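Local coordinates for protein superoxide dismutase (Chaetomium thermophilum, PDB 4BR6) that probably converts superoxide into hydrogen peroxide and oxygen at a manganese centre, as a member of the iron/manganese superoxide dismutase family, at residues G69-H74 with N145-V149; K1-P5 with V35-N39; F110-N115 with F178-W182. All blocks are in the same frame, centred on the assembly; numbering follows the deposited sequence.

Interaction 1. Residues G69-H74 with N145-V149; sequences GGHLNH and NQDPV. With MN3 (manganese (III) ion), chain I.
Gln-146 meets helix 69-74 with both its backbone and its side chain. Its carbonyl O lies 3.2 Å from Gly-69 CA, a CA-H...O contact, and also takes a weak bond from Asn-73 ND2. Gly-69, with no side chain, lets this carbonyl come close to the helix backbone. The Gln-146 chain, bent at chi2 (-62°), passes over Gly-70, with CB 3.6 Å from Gly-70 N, and brings its amide between Asn-73 and His-74. Asn-73 ND2 donates an almost straight bond (173°) to Gln-146 OE1 at 3.3 Å, in the carbonyl plane of the acceptor; Trp-126 NE1 is a second donor to OE1. Gln-146 NE2, which also bonds Tyr-34, sits at the edge of the His-74 ring, 3.5 Å from CE1. That ring is fixed at both nitrogens: ND1 bonds Gly-70 O in the ring plane, and NE2 binds manganese at 2.4 Å. Further on, Pro-148 CB rests 4.0 Å from Leu-72 CD2. Val-149 N gives its hydrogen to a water that in turn donates to Asn-73 OD1. With His-26, Asp-160 and His-164 completing the protein ligands, this is the manganese site of the family, with a second-shell glutamine beside a first-shell histidine.

Interaction 2. Residues K1-P5 with V35-N39; sequences KATLP and VNGLN
The Asn-39 amide bonds both polar backbone atoms of Ala-2, its OD1 and ND2 taking one each. Ala-2 N donates to Asn-39 OD1 at 2.8 Å, and Asn-39 ND2 donates back to Ala-2 O at 3.0 Å. Both bonds are nearly straight (167° and 169° at the hydrogen). Ala-2 O lies in the amide plane of Asn-39, whereas Ala-2 N stands somewhat tilted from the carbonyl plane of OD1. Such a two-point grip fixes the rotation of the amide, and it identifies the oxygen and nitrogen ends by their partners. With chi1 at -64°, CG lies opposite the carbonyl carbon of Asn-39, and the amide is directed out from the helix to the N-terminal segment 1-5. The Lys-1 side chain crosses Asn-39 at about a right angle, its CG 3.8 Å from ND2. Next to the polar pair, Ala-2 CB points to the helix and approaches Leu-38 CD2 at 4.0 Å. The two methyls of Val-35 divide the neighbouring residues: CG1 lies 3.3 Å from Ala-2 O, while CG2 faces the start of Leu-4, 4.3 Å from its CB. Replacing Asn-39 by an alanine removes both bonds and would probably leave Ala-2 N and O without these mates, with segment 1-5 held here mainly by the apolar contacts. Phe-54 of a neighbouring subunit packs on both Ala-2 and Leu-38. The arrangement belongs to the alpha-hairpin domain of the iron/manganese superoxide dismutases, where the N-terminal segment lies along long helix 20-50.

Interaction 3. Residues F110-N115 with F178-W182; sequences FRKQMN and FEAIW
Asn-115 and Phe-178 bring the two backbones closest, their CA atoms 6.1 Å apart, and the chains spread to 8.5 Å between the CA atoms of Arg-111 and Trp-182. Segment 110-115 is helical throughout, while 178-182 starts as helix and has Trp-182 in a 3-10 conformation. The gap is filled chiefly by the indole of Trp-182, which is met at one face and round its edge. Over the face runs Arg-111, its chain extended from CG to NE. Its CG stands above the centre of the six-membered ring, 3.8 Å from the centroid and 16° off the normal, a CH-pi contact. Farther along, the guanidinium lies flat on the indole, with planes 16° apart and centres 4.2 Å apart, and CB of Trp-182 touches the guanidinium face. The two side chains run antiparallel, so the aliphatic part of Arg-111 lies over the six-membered ring while its guanidinium lies toward Trp-182 CB. Arg-111 NH2 also makes a salt bridge to Glu-179 OE2 at 3.2 Å, although the hydrogen bond within it is weak. At the indole edge, Trp-182 NE1 donates to Asn-115 OD1 at 2.8 Å; the donor lies in the carbonyl plane on a lone pair, and the amide is turned 72° from the ring. Met-114 CB and Phe-110 CE2 border the six-membered ring, the latter 3.7 Å from Trp-182 CH2, with the phenyl and indole planes almost perpendicular. The contact thus joins helix 107-119 to helix 174-180 and the turn that holds Trp-182. Trp-182 reaches Met-157 and Ile-159 of strand 153-160 and Trp-187 of helix 187-195, while Phe-110 and Met-114 touch Ile-140 of strand 138-144.

How the interactions relate
From the N terminus, interaction 2 is the first to close, drawing residues 1-5 back onto helix 20-50 within the alpha-hairpin domain. Interaction 1 opens only afterwards, so the two are in series, but they touch in space: His-71 of segment 69-74 packs against interaction 2, its CE1 3.3 Å from Thr-3 O. Interaction 1 links the alpha-hairpin and C-terminal domains, joining helix 61-79 to the loop between strands 138-144 and 153-160. Interaction 3 opens at 110-115, within the span 69-149 that interaction 1 closes, and closes at 178-182, beyond it, so the two cross; it ties helix 107-119 to helix 174-180 within the C-terminal domain. Interactions 2 and 3 lie on opposite sides of the chain's centre.

Interaction 1. Residues G69-H74 with N145-V149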
ATOM      1  N   GLY B  69       6.015  -6.100  13.911  1.00 19.67           N
ATOM      2  CA  GLY B  69       6.385  -6.970  12.812  1.00 17.02           C
ATOM      3  C   GLY B  69       7.873  -7.244  12.800  1.00 12.32           C
ATOM      4  O   GLY B  69       8.288  -8.364  12.569  1.00 14.74           O
ATOM      5  N   GLY B  70       8.676  -6.219  13.069  1.00 16.02           N
ATOM      6  CA  GLY B  70      10.121  -6.379  13.101  1.00 15.95           C
ATOM      7  C   GLY B  70      10.578  -7.356  14.170  1.00 16.46           C
ATOM      8  O   GLY B  70      11.431  -8.209  13.925  1.00 16.53           O
ATOM      9  N   HIS B  71       9.998  -7.227  15.358  1.00 18.89           N
ATOM     10  CA  HIS B  71      10.299  -8.118  16.467  1.00 13.59           C
ATOM     11  C   HIS B  71      10.039  -9.586  16.080  1.00 17.51           C
ATOM     12  O   HIS B  71      10.934 -10.426  16.193  1.00 16.02           O
ATOM     13  CB  HIS B  71       9.463  -7.735  17.690  1.00 17.21           C
ATOM     14  CG  HIS B  71       9.772  -8.550  18.907  1.00 17.94           C
ATOM     15  ND1 HIS B  71      11.059  -8.854  19.296  1.00 16.62           N
ATOM     16  CD2 HIS B  71       8.956  -9.131  19.817  1.00 19.19           C
ATOM     17  CE1 HIS B  71      11.024  -9.583  20.395  1.00 16.70           C
ATOM     18  NE2 HIS B  71       9.760  -9.764  20.734  1.00 21.24           N
ATOM     19  N   LEU B  72       8.823  -9.889  15.619  1.00 15.74           N
ATOM     20  CA  LEU B  72       8.452 -11.267  15.251  1.00 18.09           C
ATOM     21  C   LEU B  72       9.322 -11.838  14.137  1.00 15.92           C
ATOM     22  O   LEU B  72       9.750 -12.993  14.191  1.00 17.09           O
ATOM     23  CB  LEU B  72       6.985 -11.352  14.793  1.00 15.30           C
ATOM     24  CG  LEU B  72       6.538 -12.665  14.110  1.00 22.01           C
ATOM     25  CD1 LEU B  72       6.695 -13.899  15.008  1.00 18.85           C
ATOM     26  CD2 LEU B  72       5.103 -12.569  13.610  1.00 19.92           C
ATOM     27  N   ASN B  73       9.528 -11.034  13.106  1.00 12.35           N
ATOM     28  CA  ASN B  73      10.195 -11.489  11.901  1.00 13.44           C
ATOM     29  C   ASN B  73      11.635 -11.785  12.151  1.00 12.91           C
ATOM     30  O   ASN B  73      12.145 -12.806  11.703  1.00 13.90           O
ATOM     31  CB  ASN B  73      10.104 -10.448  10.793  1.00 13.38           C
ATOM     32  CG  ASN B  73       8.711 -10.282  10.268  1.00 13.35           C
ATOM     33  OD1 ASN B  73       7.859 -11.154  10.423  1.00 14.49           O
ATOM     34  ND2 ASN B  73       8.475  -9.164   9.620  1.00 13.38           N
ATOM     35  N   HIS B  74      12.306 -10.888  12.854  1.00 15.41           N
ATOM     36  CA  HIS B  74      13.704 -11.120  13.182  1.00 16.69           C
ATOM     37  C   HIS B  74      13.865 -12.242  14.190  1.00 14.70           C
ATOM     38  O   HIS B  74      14.831 -13.001  14.113  1.00 15.71           O
ATOM     39  CB  HIS B  74      14.352  -9.850  13.691  1.00 13.98           C
ATOM     40  CG  HIS B  74      14.439  -8.785  12.651  1.00 12.81           C
ATOM     41  ND1 HIS B  74      13.378  -7.969  12.344  1.00 17.17           N
ATOM     42  CD2 HIS B  74      15.439  -8.443  11.813  1.00 13.37           C
ATOM     43  CE1 HIS B  74      13.733  -7.137  11.381  1.00 14.10           C
ATOM     44  NE2 HIS B  74      14.981  -7.400  11.045  1.00 18.46           N
ATOM     45  N   ASN B 145       8.184  -4.525   3.814  1.00 13.73           N
ATOM     46  CA  ASN B 145       8.674  -3.912   5.037  1.00 15.83           C
ATOM     47  C   ASN B 145       8.730  -4.934   6.175  1.00 14.49           C
ATOM     48  O   ASN B 145       9.486  -5.891   6.072  1.00 18.40           O
ATOM     49  CB  ASN B 145       7.846  -2.669   5.349  1.00 17.04           C
ATOM     50  CG  ASN B 145       7.877  -1.662   4.214  1.00 14.87           C
ATOM     51  OD1 ASN B 145       8.857  -1.571   3.480  1.00 14.93           O
ATOM     52  ND2 ASN B 145       6.805  -0.912   4.062  1.00 16.54           N
ATOM     53  N   GLN B 146       7.951  -4.751   7.238  1.00 15.63           N
ATOM     54  CA  GLN B 146       7.936  -5.719   8.343  1.00 13.81           C
ATOM     55  C   GLN B 146       6.577  -6.363   8.550  1.00 12.91           C
ATOM     56  O   GLN B 146       6.339  -6.964   9.594  1.00 17.37           O
ATOM     57  CB  GLN B 146       8.385  -5.089   9.668  1.00 16.62           C
ATOM     58  CG  GLN B 146       9.787  -4.496   9.666  1.00 13.71           C
ATOM     59  CD  GLN B 146      10.888  -5.509   9.396  1.00 17.84           C
ATOM     60  OE1 GLN B 146      10.669  -6.724   9.378  1.00 19.29           O
ATOM     61  NE2 GLN B 146      12.090  -5.009   9.198  1.00 16.04           N
ATOM     62  N   ASP B 147       5.693  -6.256   7.565  1.00 11.92           N
ATOM     63  CA  ASP B 147       4.384  -6.882   7.666  1.00 15.21           C
ATOM     64  C   ASP B 147       4.559  -8.382   7.935  1.00 13.28           C
ATOM     65  O   ASP B 147       5.385  -9.019   7.303  1.00 15.92           O
ATOM     66  CB  ASP B 147       3.581  -6.675   6.386  1.00 14.97           C
ATOM     67  CG  ASP B 147       3.284  -5.211   6.105  1.00 18.10           C
ATOM     68  OD1 ASP B 147       3.450  -4.371   7.015  1.00 17.22           O
ATOM     69  OD2 ASP B 147       2.880  -4.898   4.966  1.00 16.50           O
ATOM     70  N   PRO B 148       3.800  -8.941   8.892  1.00 18.17           N
ATOM     71  CA  PRO B 148       3.985 -10.358   9.236  1.00 16.97           C
ATOM     72  C   PRO B 148       3.218 -11.371   8.373  1.00 16.48           C
ATOM     73  O   PRO B 148       2.306 -11.023   7.642  1.00 15.97           O
ATOM     74  CB  PRO B 148       3.465 -10.427  10.669  1.00 17.50           C
ATOM     75  CG  PRO B 148       2.486  -9.309  10.770  1.00 17.93           C
ATOM     76  CD  PRO B 148       2.982  -8.232   9.894  1.00 17.85           C
ATOM     77  N   VAL B 149       3.609 -12.637   8.478  1.00 21.18           N
ATOM     78  CA  VAL B 149       2.832 -13.743   7.922  1.00 20.66           C
ATOM     79  C   VAL B 149       1.855 -14.233   8.991  1.00 21.40           C
ATOM     80  O   VAL B 149       2.271 -14.875   9.954  1.00 21.94           O
ATOM     81  CB  VAL B 149       3.749 -14.906   7.538  1.00 18.72           C
ATOM     82  CG1 VAL B 149       2.955 -16.099   7.034  1.00 14.36           C
ATOM     83  CG2 VAL B 149       4.761 -14.438   6.501  1.00 19.00           C
TER
HETATM   84 MN   MN3 I 301      16.145  -7.041   8.982  1.00 15.88          MN
HETATM   85  O   HOH W   1       5.906 -13.127   9.890  1.00 21.30           O
HETATM   86  O   HOH W   2      14.303  -5.436   8.364  1.00 33.99           O

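Interaction 2. Residues K1-P5 with V35-N39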
ATOM      1  N   LYS B   1       6.556  -7.061  29.052  1.00 26.91           N
ATOM      2  CA  LYS B   1       7.540  -6.237  28.291  1.00 27.06           C
ATOM      3  C   LYS B   1       8.342  -7.120  27.337  1.00 28.49           C
ATOM      4  O   LYS B   1       8.781  -8.199  27.721  1.00 30.08           O
ATOM      5  CB  LYS B   1       8.474  -5.525  29.262  1.00 35.20           C
ATOM      6  CG  LYS B   1       9.515  -4.620  28.621  1.00 29.16           C
ATOM      7  CD  LYS B   1      10.418  -4.007  29.691  1.00 36.12           C
ATOM      8  CE  LYS B   1      11.591  -3.222  29.100  1.00 31.45           C
ATOM      9  NZ  LYS B   1      11.208  -1.848  28.676  1.00 27.93           N
ATOM     10  N   ALA B   2       8.526  -6.668  26.095  1.00 32.58           N
ATOM     11  CA  ALA B   2       9.199  -7.473  25.069  1.00 27.86           C
ATOM     12  C   ALA B   2      10.707  -7.292  25.178  1.00 22.04           C
ATOM     13  O   ALA B   2      11.179  -6.203  25.494  1.00 23.79           O
ATOM     14  CB  ALA B   2       8.722  -7.091  23.677  1.00 23.06           C
ATOM     15  N   THR B   3      11.454  -8.357  24.890  1.00 29.25           N
ATOM     16  CA  THR B   3      12.909  -8.370  25.051  1.00 25.57           C
ATOM     17  C   THR B   3      13.591  -8.875  23.781  1.00 22.99           C
ATOM     18  O   THR B   3      13.028  -9.679  23.043  1.00 20.73           O
ATOM     19  CB  THR B   3      13.331  -9.275  26.236  1.00 21.10           C
ATOM     20  OG1 THR B   3      13.001 -10.633  25.946  1.00 25.24           O
ATOM     21  CG2 THR B   3      12.634  -8.851  27.496  1.00 23.24           C
ATOM     22  N   LEU B   4      14.805  -8.395  23.528  1.00 23.29           N
ATOM     23  CA  LEU B   4      15.605  -8.880  22.413  1.00 16.03           C
ATOM     24  C   LEU B   4      16.127 -10.260  22.780  1.00 25.47           C
ATOM     25  O   LEU B   4      16.810 -10.402  23.801  1.00 24.98           O
ATOM     26  CB  LEU B   4      16.798  -7.953  22.178  1.00 20.52           C
ATOM     27  CG  LEU B   4      17.777  -8.345  21.072  1.00 14.44           C
ATOM     28  CD1 LEU B   4      17.209  -7.986  19.725  1.00 17.43           C
ATOM     29  CD2 LEU B   4      19.122  -7.673  21.290  1.00 22.47           C
ATOM     30  N   PRO B   5      15.827 -11.282  21.959  1.00 18.40           N
ATOM     31  CA  PRO B   5      16.390 -12.599  22.257  1.00 21.47           C
ATOM     32  C   PRO B   5      17.887 -12.622  21.945  1.00 22.02           C
ATOM     33  O   PRO B   5      18.321 -11.921  21.032  1.00 19.10           O
ATOM     34  CB  PRO B   5      15.618 -13.524  21.311  1.00 18.76           C
ATOM     35  CG  PRO B   5      15.260 -12.648  20.142  1.00 17.50           C
ATOM     36  CD  PRO B   5      15.087 -11.262  20.682  1.00 18.62           C
ATOM     37  N   VAL B  35      12.278  -3.843  19.089  1.00 18.77           N
ATOM     38  CA  VAL B  35      11.823  -4.174  20.439  1.00 21.66           C
ATOM     39  C   VAL B  35      11.389  -2.911  21.195  1.00 21.33           C
ATOM     40  O   VAL B  35      10.294  -2.862  21.766  1.00 22.09           O
ATOM     41  CB  VAL B  35      12.925  -4.917  21.249  1.00 22.08           C
ATOM     42  CG1 VAL B  35      12.554  -5.021  22.740  1.00 19.96           C
ATOM     43  CG2 VAL B  35      13.158  -6.304  20.665  1.00 19.09           C
ATOM     44  N   ASN B  36      12.242  -1.894  21.202  1.00 21.31           N
ATOM     45  CA  ASN B  36      11.955  -0.688  21.969  1.00 21.59           C
ATOM     46  C   ASN B  36      10.708   0.000  21.425  1.00 22.14           C
ATOM     47  O   ASN B  36       9.867   0.504  22.189  1.00 15.55           O
ATOM     48  CB  ASN B  36      13.146   0.270  21.929  1.00 22.48           C
ATOM     49  CG  ASN B  36      14.403  -0.322  22.545  1.00 17.69           C
ATOM     50  OD1 ASN B  36      14.340  -1.200  23.403  1.00 23.97           O
ATOM     51  ND2 ASN B  36      15.551   0.161  22.114  1.00 22.55           N
ATOM     52  N   GLY B  37      10.591  -0.004  20.098  1.00 22.14           N
ATOM     53  CA  GLY B  37       9.479   0.633  19.417  1.00 16.87           C
ATOM     54  C   GLY B  37       8.191  -0.086  19.739  1.00 20.98           C
ATOM     55  O   GLY B  37       7.153   0.538  19.898  1.00 23.54           O
ATOM     56  N   LEU B  38       8.270  -1.405  19.857  1.00 17.36           N
ATOM     57  CA  LEU B  38       7.112  -2.208  20.213  1.00 21.83           C
ATOM     58  C   LEU B  38       6.582  -1.886  21.618  1.00 21.41           C
ATOM     59  O   LEU B  38       5.404  -1.593  21.787  1.00 21.96           O
ATOM     60  CB  LEU B  38       7.451  -3.693  20.104  1.00 18.55           C
ATOM     61  CG  LEU B  38       6.329  -4.639  20.524  1.00 21.27           C
ATOM     62  CD1 LEU B  38       5.013  -4.364  19.790  1.00 23.30           C
ATOM     63  CD2 LEU B  38       6.779  -6.051  20.311  1.00 15.67           C
ATOM     64  N   ASN B  39       7.451  -1.946  22.622  1.00 21.33           N
ATOM     65  CA  ASN B  39       7.073  -1.588  23.985  1.00 23.06           C
ATOM     66  C   ASN B  39       6.549  -0.151  24.074  1.00 24.94           C
ATOM     67  O   ASN B  39       5.557   0.105  24.752  1.00 22.32           O
ATOM     68  CB  ASN B  39       8.261  -1.796  24.938  1.00 21.65           C
ATOM     69  CG  ASN B  39       8.679  -3.255  25.037  1.00 20.93           C
ATOM     70  OD1 ASN B  39       7.840  -4.152  25.087  1.00 17.26           O
ATOM     71  ND2 ASN B  39       9.986  -3.496  25.045  1.00 22.16           N
TER

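Interaction 3. Residues F110-N115 with F178-W182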
ATOM      1  N   PHE B 110      11.961 -25.331  -5.305  1.00 21.13           N
ATOM      2  CA  PHE B 110      11.507 -24.435  -4.247  1.00 20.27           C
ATOM      3  C   PHE B 110      12.547 -23.349  -3.993  1.00 19.66           C
ATOM      4  O   PHE B 110      12.213 -22.176  -3.817  1.00 22.88           O
ATOM      5  CB  PHE B 110      11.254 -25.215  -2.951  1.00 23.49           C
ATOM      6  CG  PHE B 110      11.391 -24.380  -1.700  1.00 16.80           C
ATOM      7  CD1 PHE B 110      10.410 -23.487  -1.330  1.00 18.11           C
ATOM      8  CD2 PHE B 110      12.517 -24.474  -0.906  1.00 20.56           C
ATOM      9  CE1 PHE B 110      10.550 -22.715  -0.191  1.00 16.39           C
ATOM     10  CE2 PHE B 110      12.647 -23.696   0.237  1.00 15.42           C
ATOM     11  CZ  PHE B 110      11.667 -22.831   0.589  1.00 17.16           C
ATOM     12  N   ARG B 111      13.812 -23.769  -3.957  1.00 23.76           N
ATOM     13  CA  ARG B 111      14.955 -22.890  -3.725  1.00 20.99           C
ATOM     14  C   ARG B 111      15.116 -21.867  -4.847  1.00 24.11           C
ATOM     15  O   ARG B 111      15.487 -20.715  -4.615  1.00 21.42           O
ATOM     16  CB  ARG B 111      16.222 -23.740  -3.626  1.00 22.81           C
ATOM     17  CG  ARG B 111      17.487 -22.971  -3.327  1.00 26.91           C
ATOM     18  CD  ARG B 111      18.679 -23.908  -3.122  1.00 22.66           C
ATOM     19  NE  ARG B 111      19.936 -23.164  -3.167  1.00 34.00           N
ATOM     20  CZ  ARG B 111      21.040 -23.485  -2.493  1.00 42.61           C
ATOM     21  NH1 ARG B 111      21.064 -24.552  -1.696  1.00 36.24           N
ATOM     22  NH2 ARG B 111      22.127 -22.722  -2.611  1.00 36.77           N
ATOM     23  N   LYS B 112      14.862 -22.319  -6.070  1.00 18.27           N
ATOM     24  CA  LYS B 112      14.852 -21.457  -7.251  1.00 21.49           C
ATOM     25  C   LYS B 112      13.742 -20.421  -7.184  1.00 19.96           C
ATOM     26  O   LYS B 112      13.968 -19.231  -7.388  1.00 25.11           O
ATOM     27  CB  LYS B 112      14.668 -22.325  -8.500  1.00 20.44           C
ATOM     28  CG  LYS B 112      14.822 -21.606  -9.829  1.00 26.30           C
ATOM     29  CD  LYS B 112      14.769 -22.606 -10.976  1.00 33.95           C
ATOM     30  CE  LYS B 112      13.547 -22.421 -11.844  1.00 32.21           C
ATOM     31  NZ  LYS B 112      12.277 -22.444 -11.065  1.00 28.58           N
ATOM     32  N   GLN B 113      12.532 -20.875  -6.895  1.00 20.88           N
ATOM     33  CA  GLN B 113      11.396 -19.978  -6.875  1.00 18.70           C
ATOM     34  C   GLN B 113      11.501 -18.977  -5.739  1.00 20.36           C
ATOM     35  O   GLN B 113      11.097 -17.822  -5.886  1.00 21.30           O
ATOM     36  CB  GLN B 113      10.105 -20.777  -6.768  1.00 25.40           C
ATOM     37  CG  GLN B 113       9.742 -21.426  -8.079  1.00 30.08           C
ATOM     38  CD  GLN B 113       8.624 -22.414  -7.946  1.00 32.66           C
ATOM     39  OE1 GLN B 113       8.252 -22.799  -6.842  1.00 37.72           O
ATOM     40  NE2 GLN B 113       8.076 -22.839  -9.077  1.00 29.91           N
ATOM     41  N   MET B 114      12.036 -19.412  -4.601  1.00 19.96           N
ATOM     42  CA  MET B 114      12.146 -18.507  -3.463  1.00 20.14           C
ATOM     43  C   MET B 114      13.175 -17.430  -3.760  1.00 18.17           C
ATOM     44  O   MET B 114      12.964 -16.257  -3.464  1.00 17.52           O
ATOM     45  CB  MET B 114      12.535 -19.218  -2.172  1.00 18.49           C
ATOM     46  CG  MET B 114      12.496 -18.268  -0.972  1.00 20.22           C
ATOM     47  SD  MET B 114      11.694 -19.015   0.450  1.00 25.25           S
ATOM     48  CE  MET B 114      11.773 -17.742   1.708  1.00 20.81           C
ATOM     49  N   ASN B 115      14.296 -17.839  -4.342  1.00 23.22           N
ATOM     50  CA  ASN B 115      15.309 -16.893  -4.784  1.00 18.67           C
ATOM     51  C   ASN B 115      14.752 -15.853  -5.753  1.00 16.13           C
ATOM     52  O   ASN B 115      15.093 -14.684  -5.672  1.00 18.30           O
ATOM     53  CB  ASN B 115      16.487 -17.630  -5.424  1.00 20.18           C
ATOM     54  CG  ASN B 115      17.396 -18.286  -4.391  1.00 23.53           C
ATOM     55  OD1 ASN B 115      17.334 -17.972  -3.205  1.00 24.56           O
ATOM     56  ND2 ASN B 115      18.254 -19.186  -4.845  1.00 25.71           N
ATOM     57  N   PHE B 178      21.290 -13.942  -1.669  1.00 13.45           N
ATOM     58  CA  PHE B 178      20.176 -14.889  -1.703  1.00 16.15           C
ATOM     59  C   PHE B 178      20.655 -16.332  -1.930  1.00 17.36           C
ATOM     60  O   PHE B 178      20.063 -17.264  -1.399  1.00 21.97           O
ATOM     61  CB  PHE B 178      19.157 -14.523  -2.796  1.00 22.62           C
ATOM     62  CG  PHE B 178      18.508 -13.168  -2.623  1.00 16.19           C
ATOM     63  CD1 PHE B 178      18.223 -12.670  -1.379  1.00 15.27           C
ATOM     64  CD2 PHE B 178      18.195 -12.394  -3.723  1.00 15.82           C
ATOM     65  CE1 PHE B 178      17.637 -11.440  -1.235  1.00 14.72           C
ATOM     66  CE2 PHE B 178      17.610 -11.168  -3.574  1.00 12.13           C
ATOM     67  CZ  PHE B 178      17.331 -10.696  -2.330  1.00 16.73           C
ATOM     68  N   GLU B 179      21.705 -16.507  -2.731  1.00 17.31           N
ATOM     69  CA  GLU B 179      22.267 -17.832  -3.005  1.00 19.17           C
ATOM     70  C   GLU B 179      23.077 -18.351  -1.816  1.00 18.64           C
ATOM     71  O   GLU B 179      22.950 -19.512  -1.431  1.00 21.31           O
ATOM     72  CB  GLU B 179      23.158 -17.793  -4.242  1.00 21.79           C
ATOM     73  CG  GLU B 179      23.845 -19.108  -4.565  1.00 26.74           C
ATOM     74  CD  GLU B 179      22.885 -20.182  -5.050  1.00 32.29           C
ATOM     75  OE1 GLU B 179      21.700 -19.867  -5.281  1.00 31.99           O
ATOM     76  OE2 GLU B 179      23.318 -21.345  -5.213  1.00 36.98           O
ATOM     77  N   ALA B 180      23.909 -17.482  -1.247  1.00 16.67           N
ATOM     78  CA  ALA B 180      24.776 -17.846  -0.135  1.00 22.43           C
ATOM     79  C   ALA B 180      24.012 -18.270   1.137  1.00 19.90           C
ATOM     80  O   ALA B 180      24.442 -19.188   1.837  1.00 25.10           O
ATOM     81  CB  ALA B 180      25.739 -16.695   0.185  1.00 17.44           C
ATOM     82  N   ILE B 181      22.885 -17.629   1.437  1.00 20.31           N
ATOM     83  CA  ILE B 181      22.251 -17.818   2.750  1.00 20.71           C
ATOM     84  C   ILE B 181      21.750 -19.246   2.984  1.00 16.08           C
ATOM     85  O   ILE B 181      21.610 -19.682   4.119  1.00 16.83           O
ATOM     86  CB  ILE B 181      21.083 -16.818   2.979  1.00 19.42           C
ATOM     87  CG1 ILE B 181      20.627 -16.839   4.446  1.00 16.49           C
ATOM     88  CG2 ILE B 181      19.932 -17.131   2.032  1.00 18.55           C
ATOM     89  CD1 ILE B 181      19.708 -15.679   4.824  1.00 15.65           C
ATOM     90  N   TRP B 182      21.467 -19.968   1.912  1.00 17.88           N
ATOM     91  CA  TRP B 182      20.979 -21.335   2.049  1.00 20.93           C
ATOM     92  C   TRP B 182      21.960 -22.208   2.812  1.00 18.44           C
ATOM     93  O   TRP B 182      21.572 -23.216   3.387  1.00 19.71           O
ATOM     94  CB  TRP B 182      20.674 -21.940   0.677  1.00 24.02           C
ATOM     95  CG  TRP B 182      19.572 -21.186  -0.004  1.00 21.74           C
ATOM     96  CD1 TRP B 182      19.714 -20.124  -0.828  1.00 20.65           C
ATOM     97  CD2 TRP B 182      18.161 -21.409   0.126  1.00 20.38           C
ATOM     98  NE1 TRP B 182      18.488 -19.668  -1.236  1.00 25.87           N
ATOM     99  CE2 TRP B 182      17.515 -20.439  -0.661  1.00 24.99           C
ATOM    100  CE3 TRP B 182      17.386 -22.327   0.833  1.00 23.55           C
ATOM    101  CZ2 TRP B 182      16.131 -20.371  -0.778  1.00 25.53           C
ATOM    102  CZ3 TRP B 182      16.008 -22.255   0.720  1.00 25.85           C
ATOM    103  CH2 TRP B 182      15.396 -21.284  -0.081  1.00 23.84           C
TER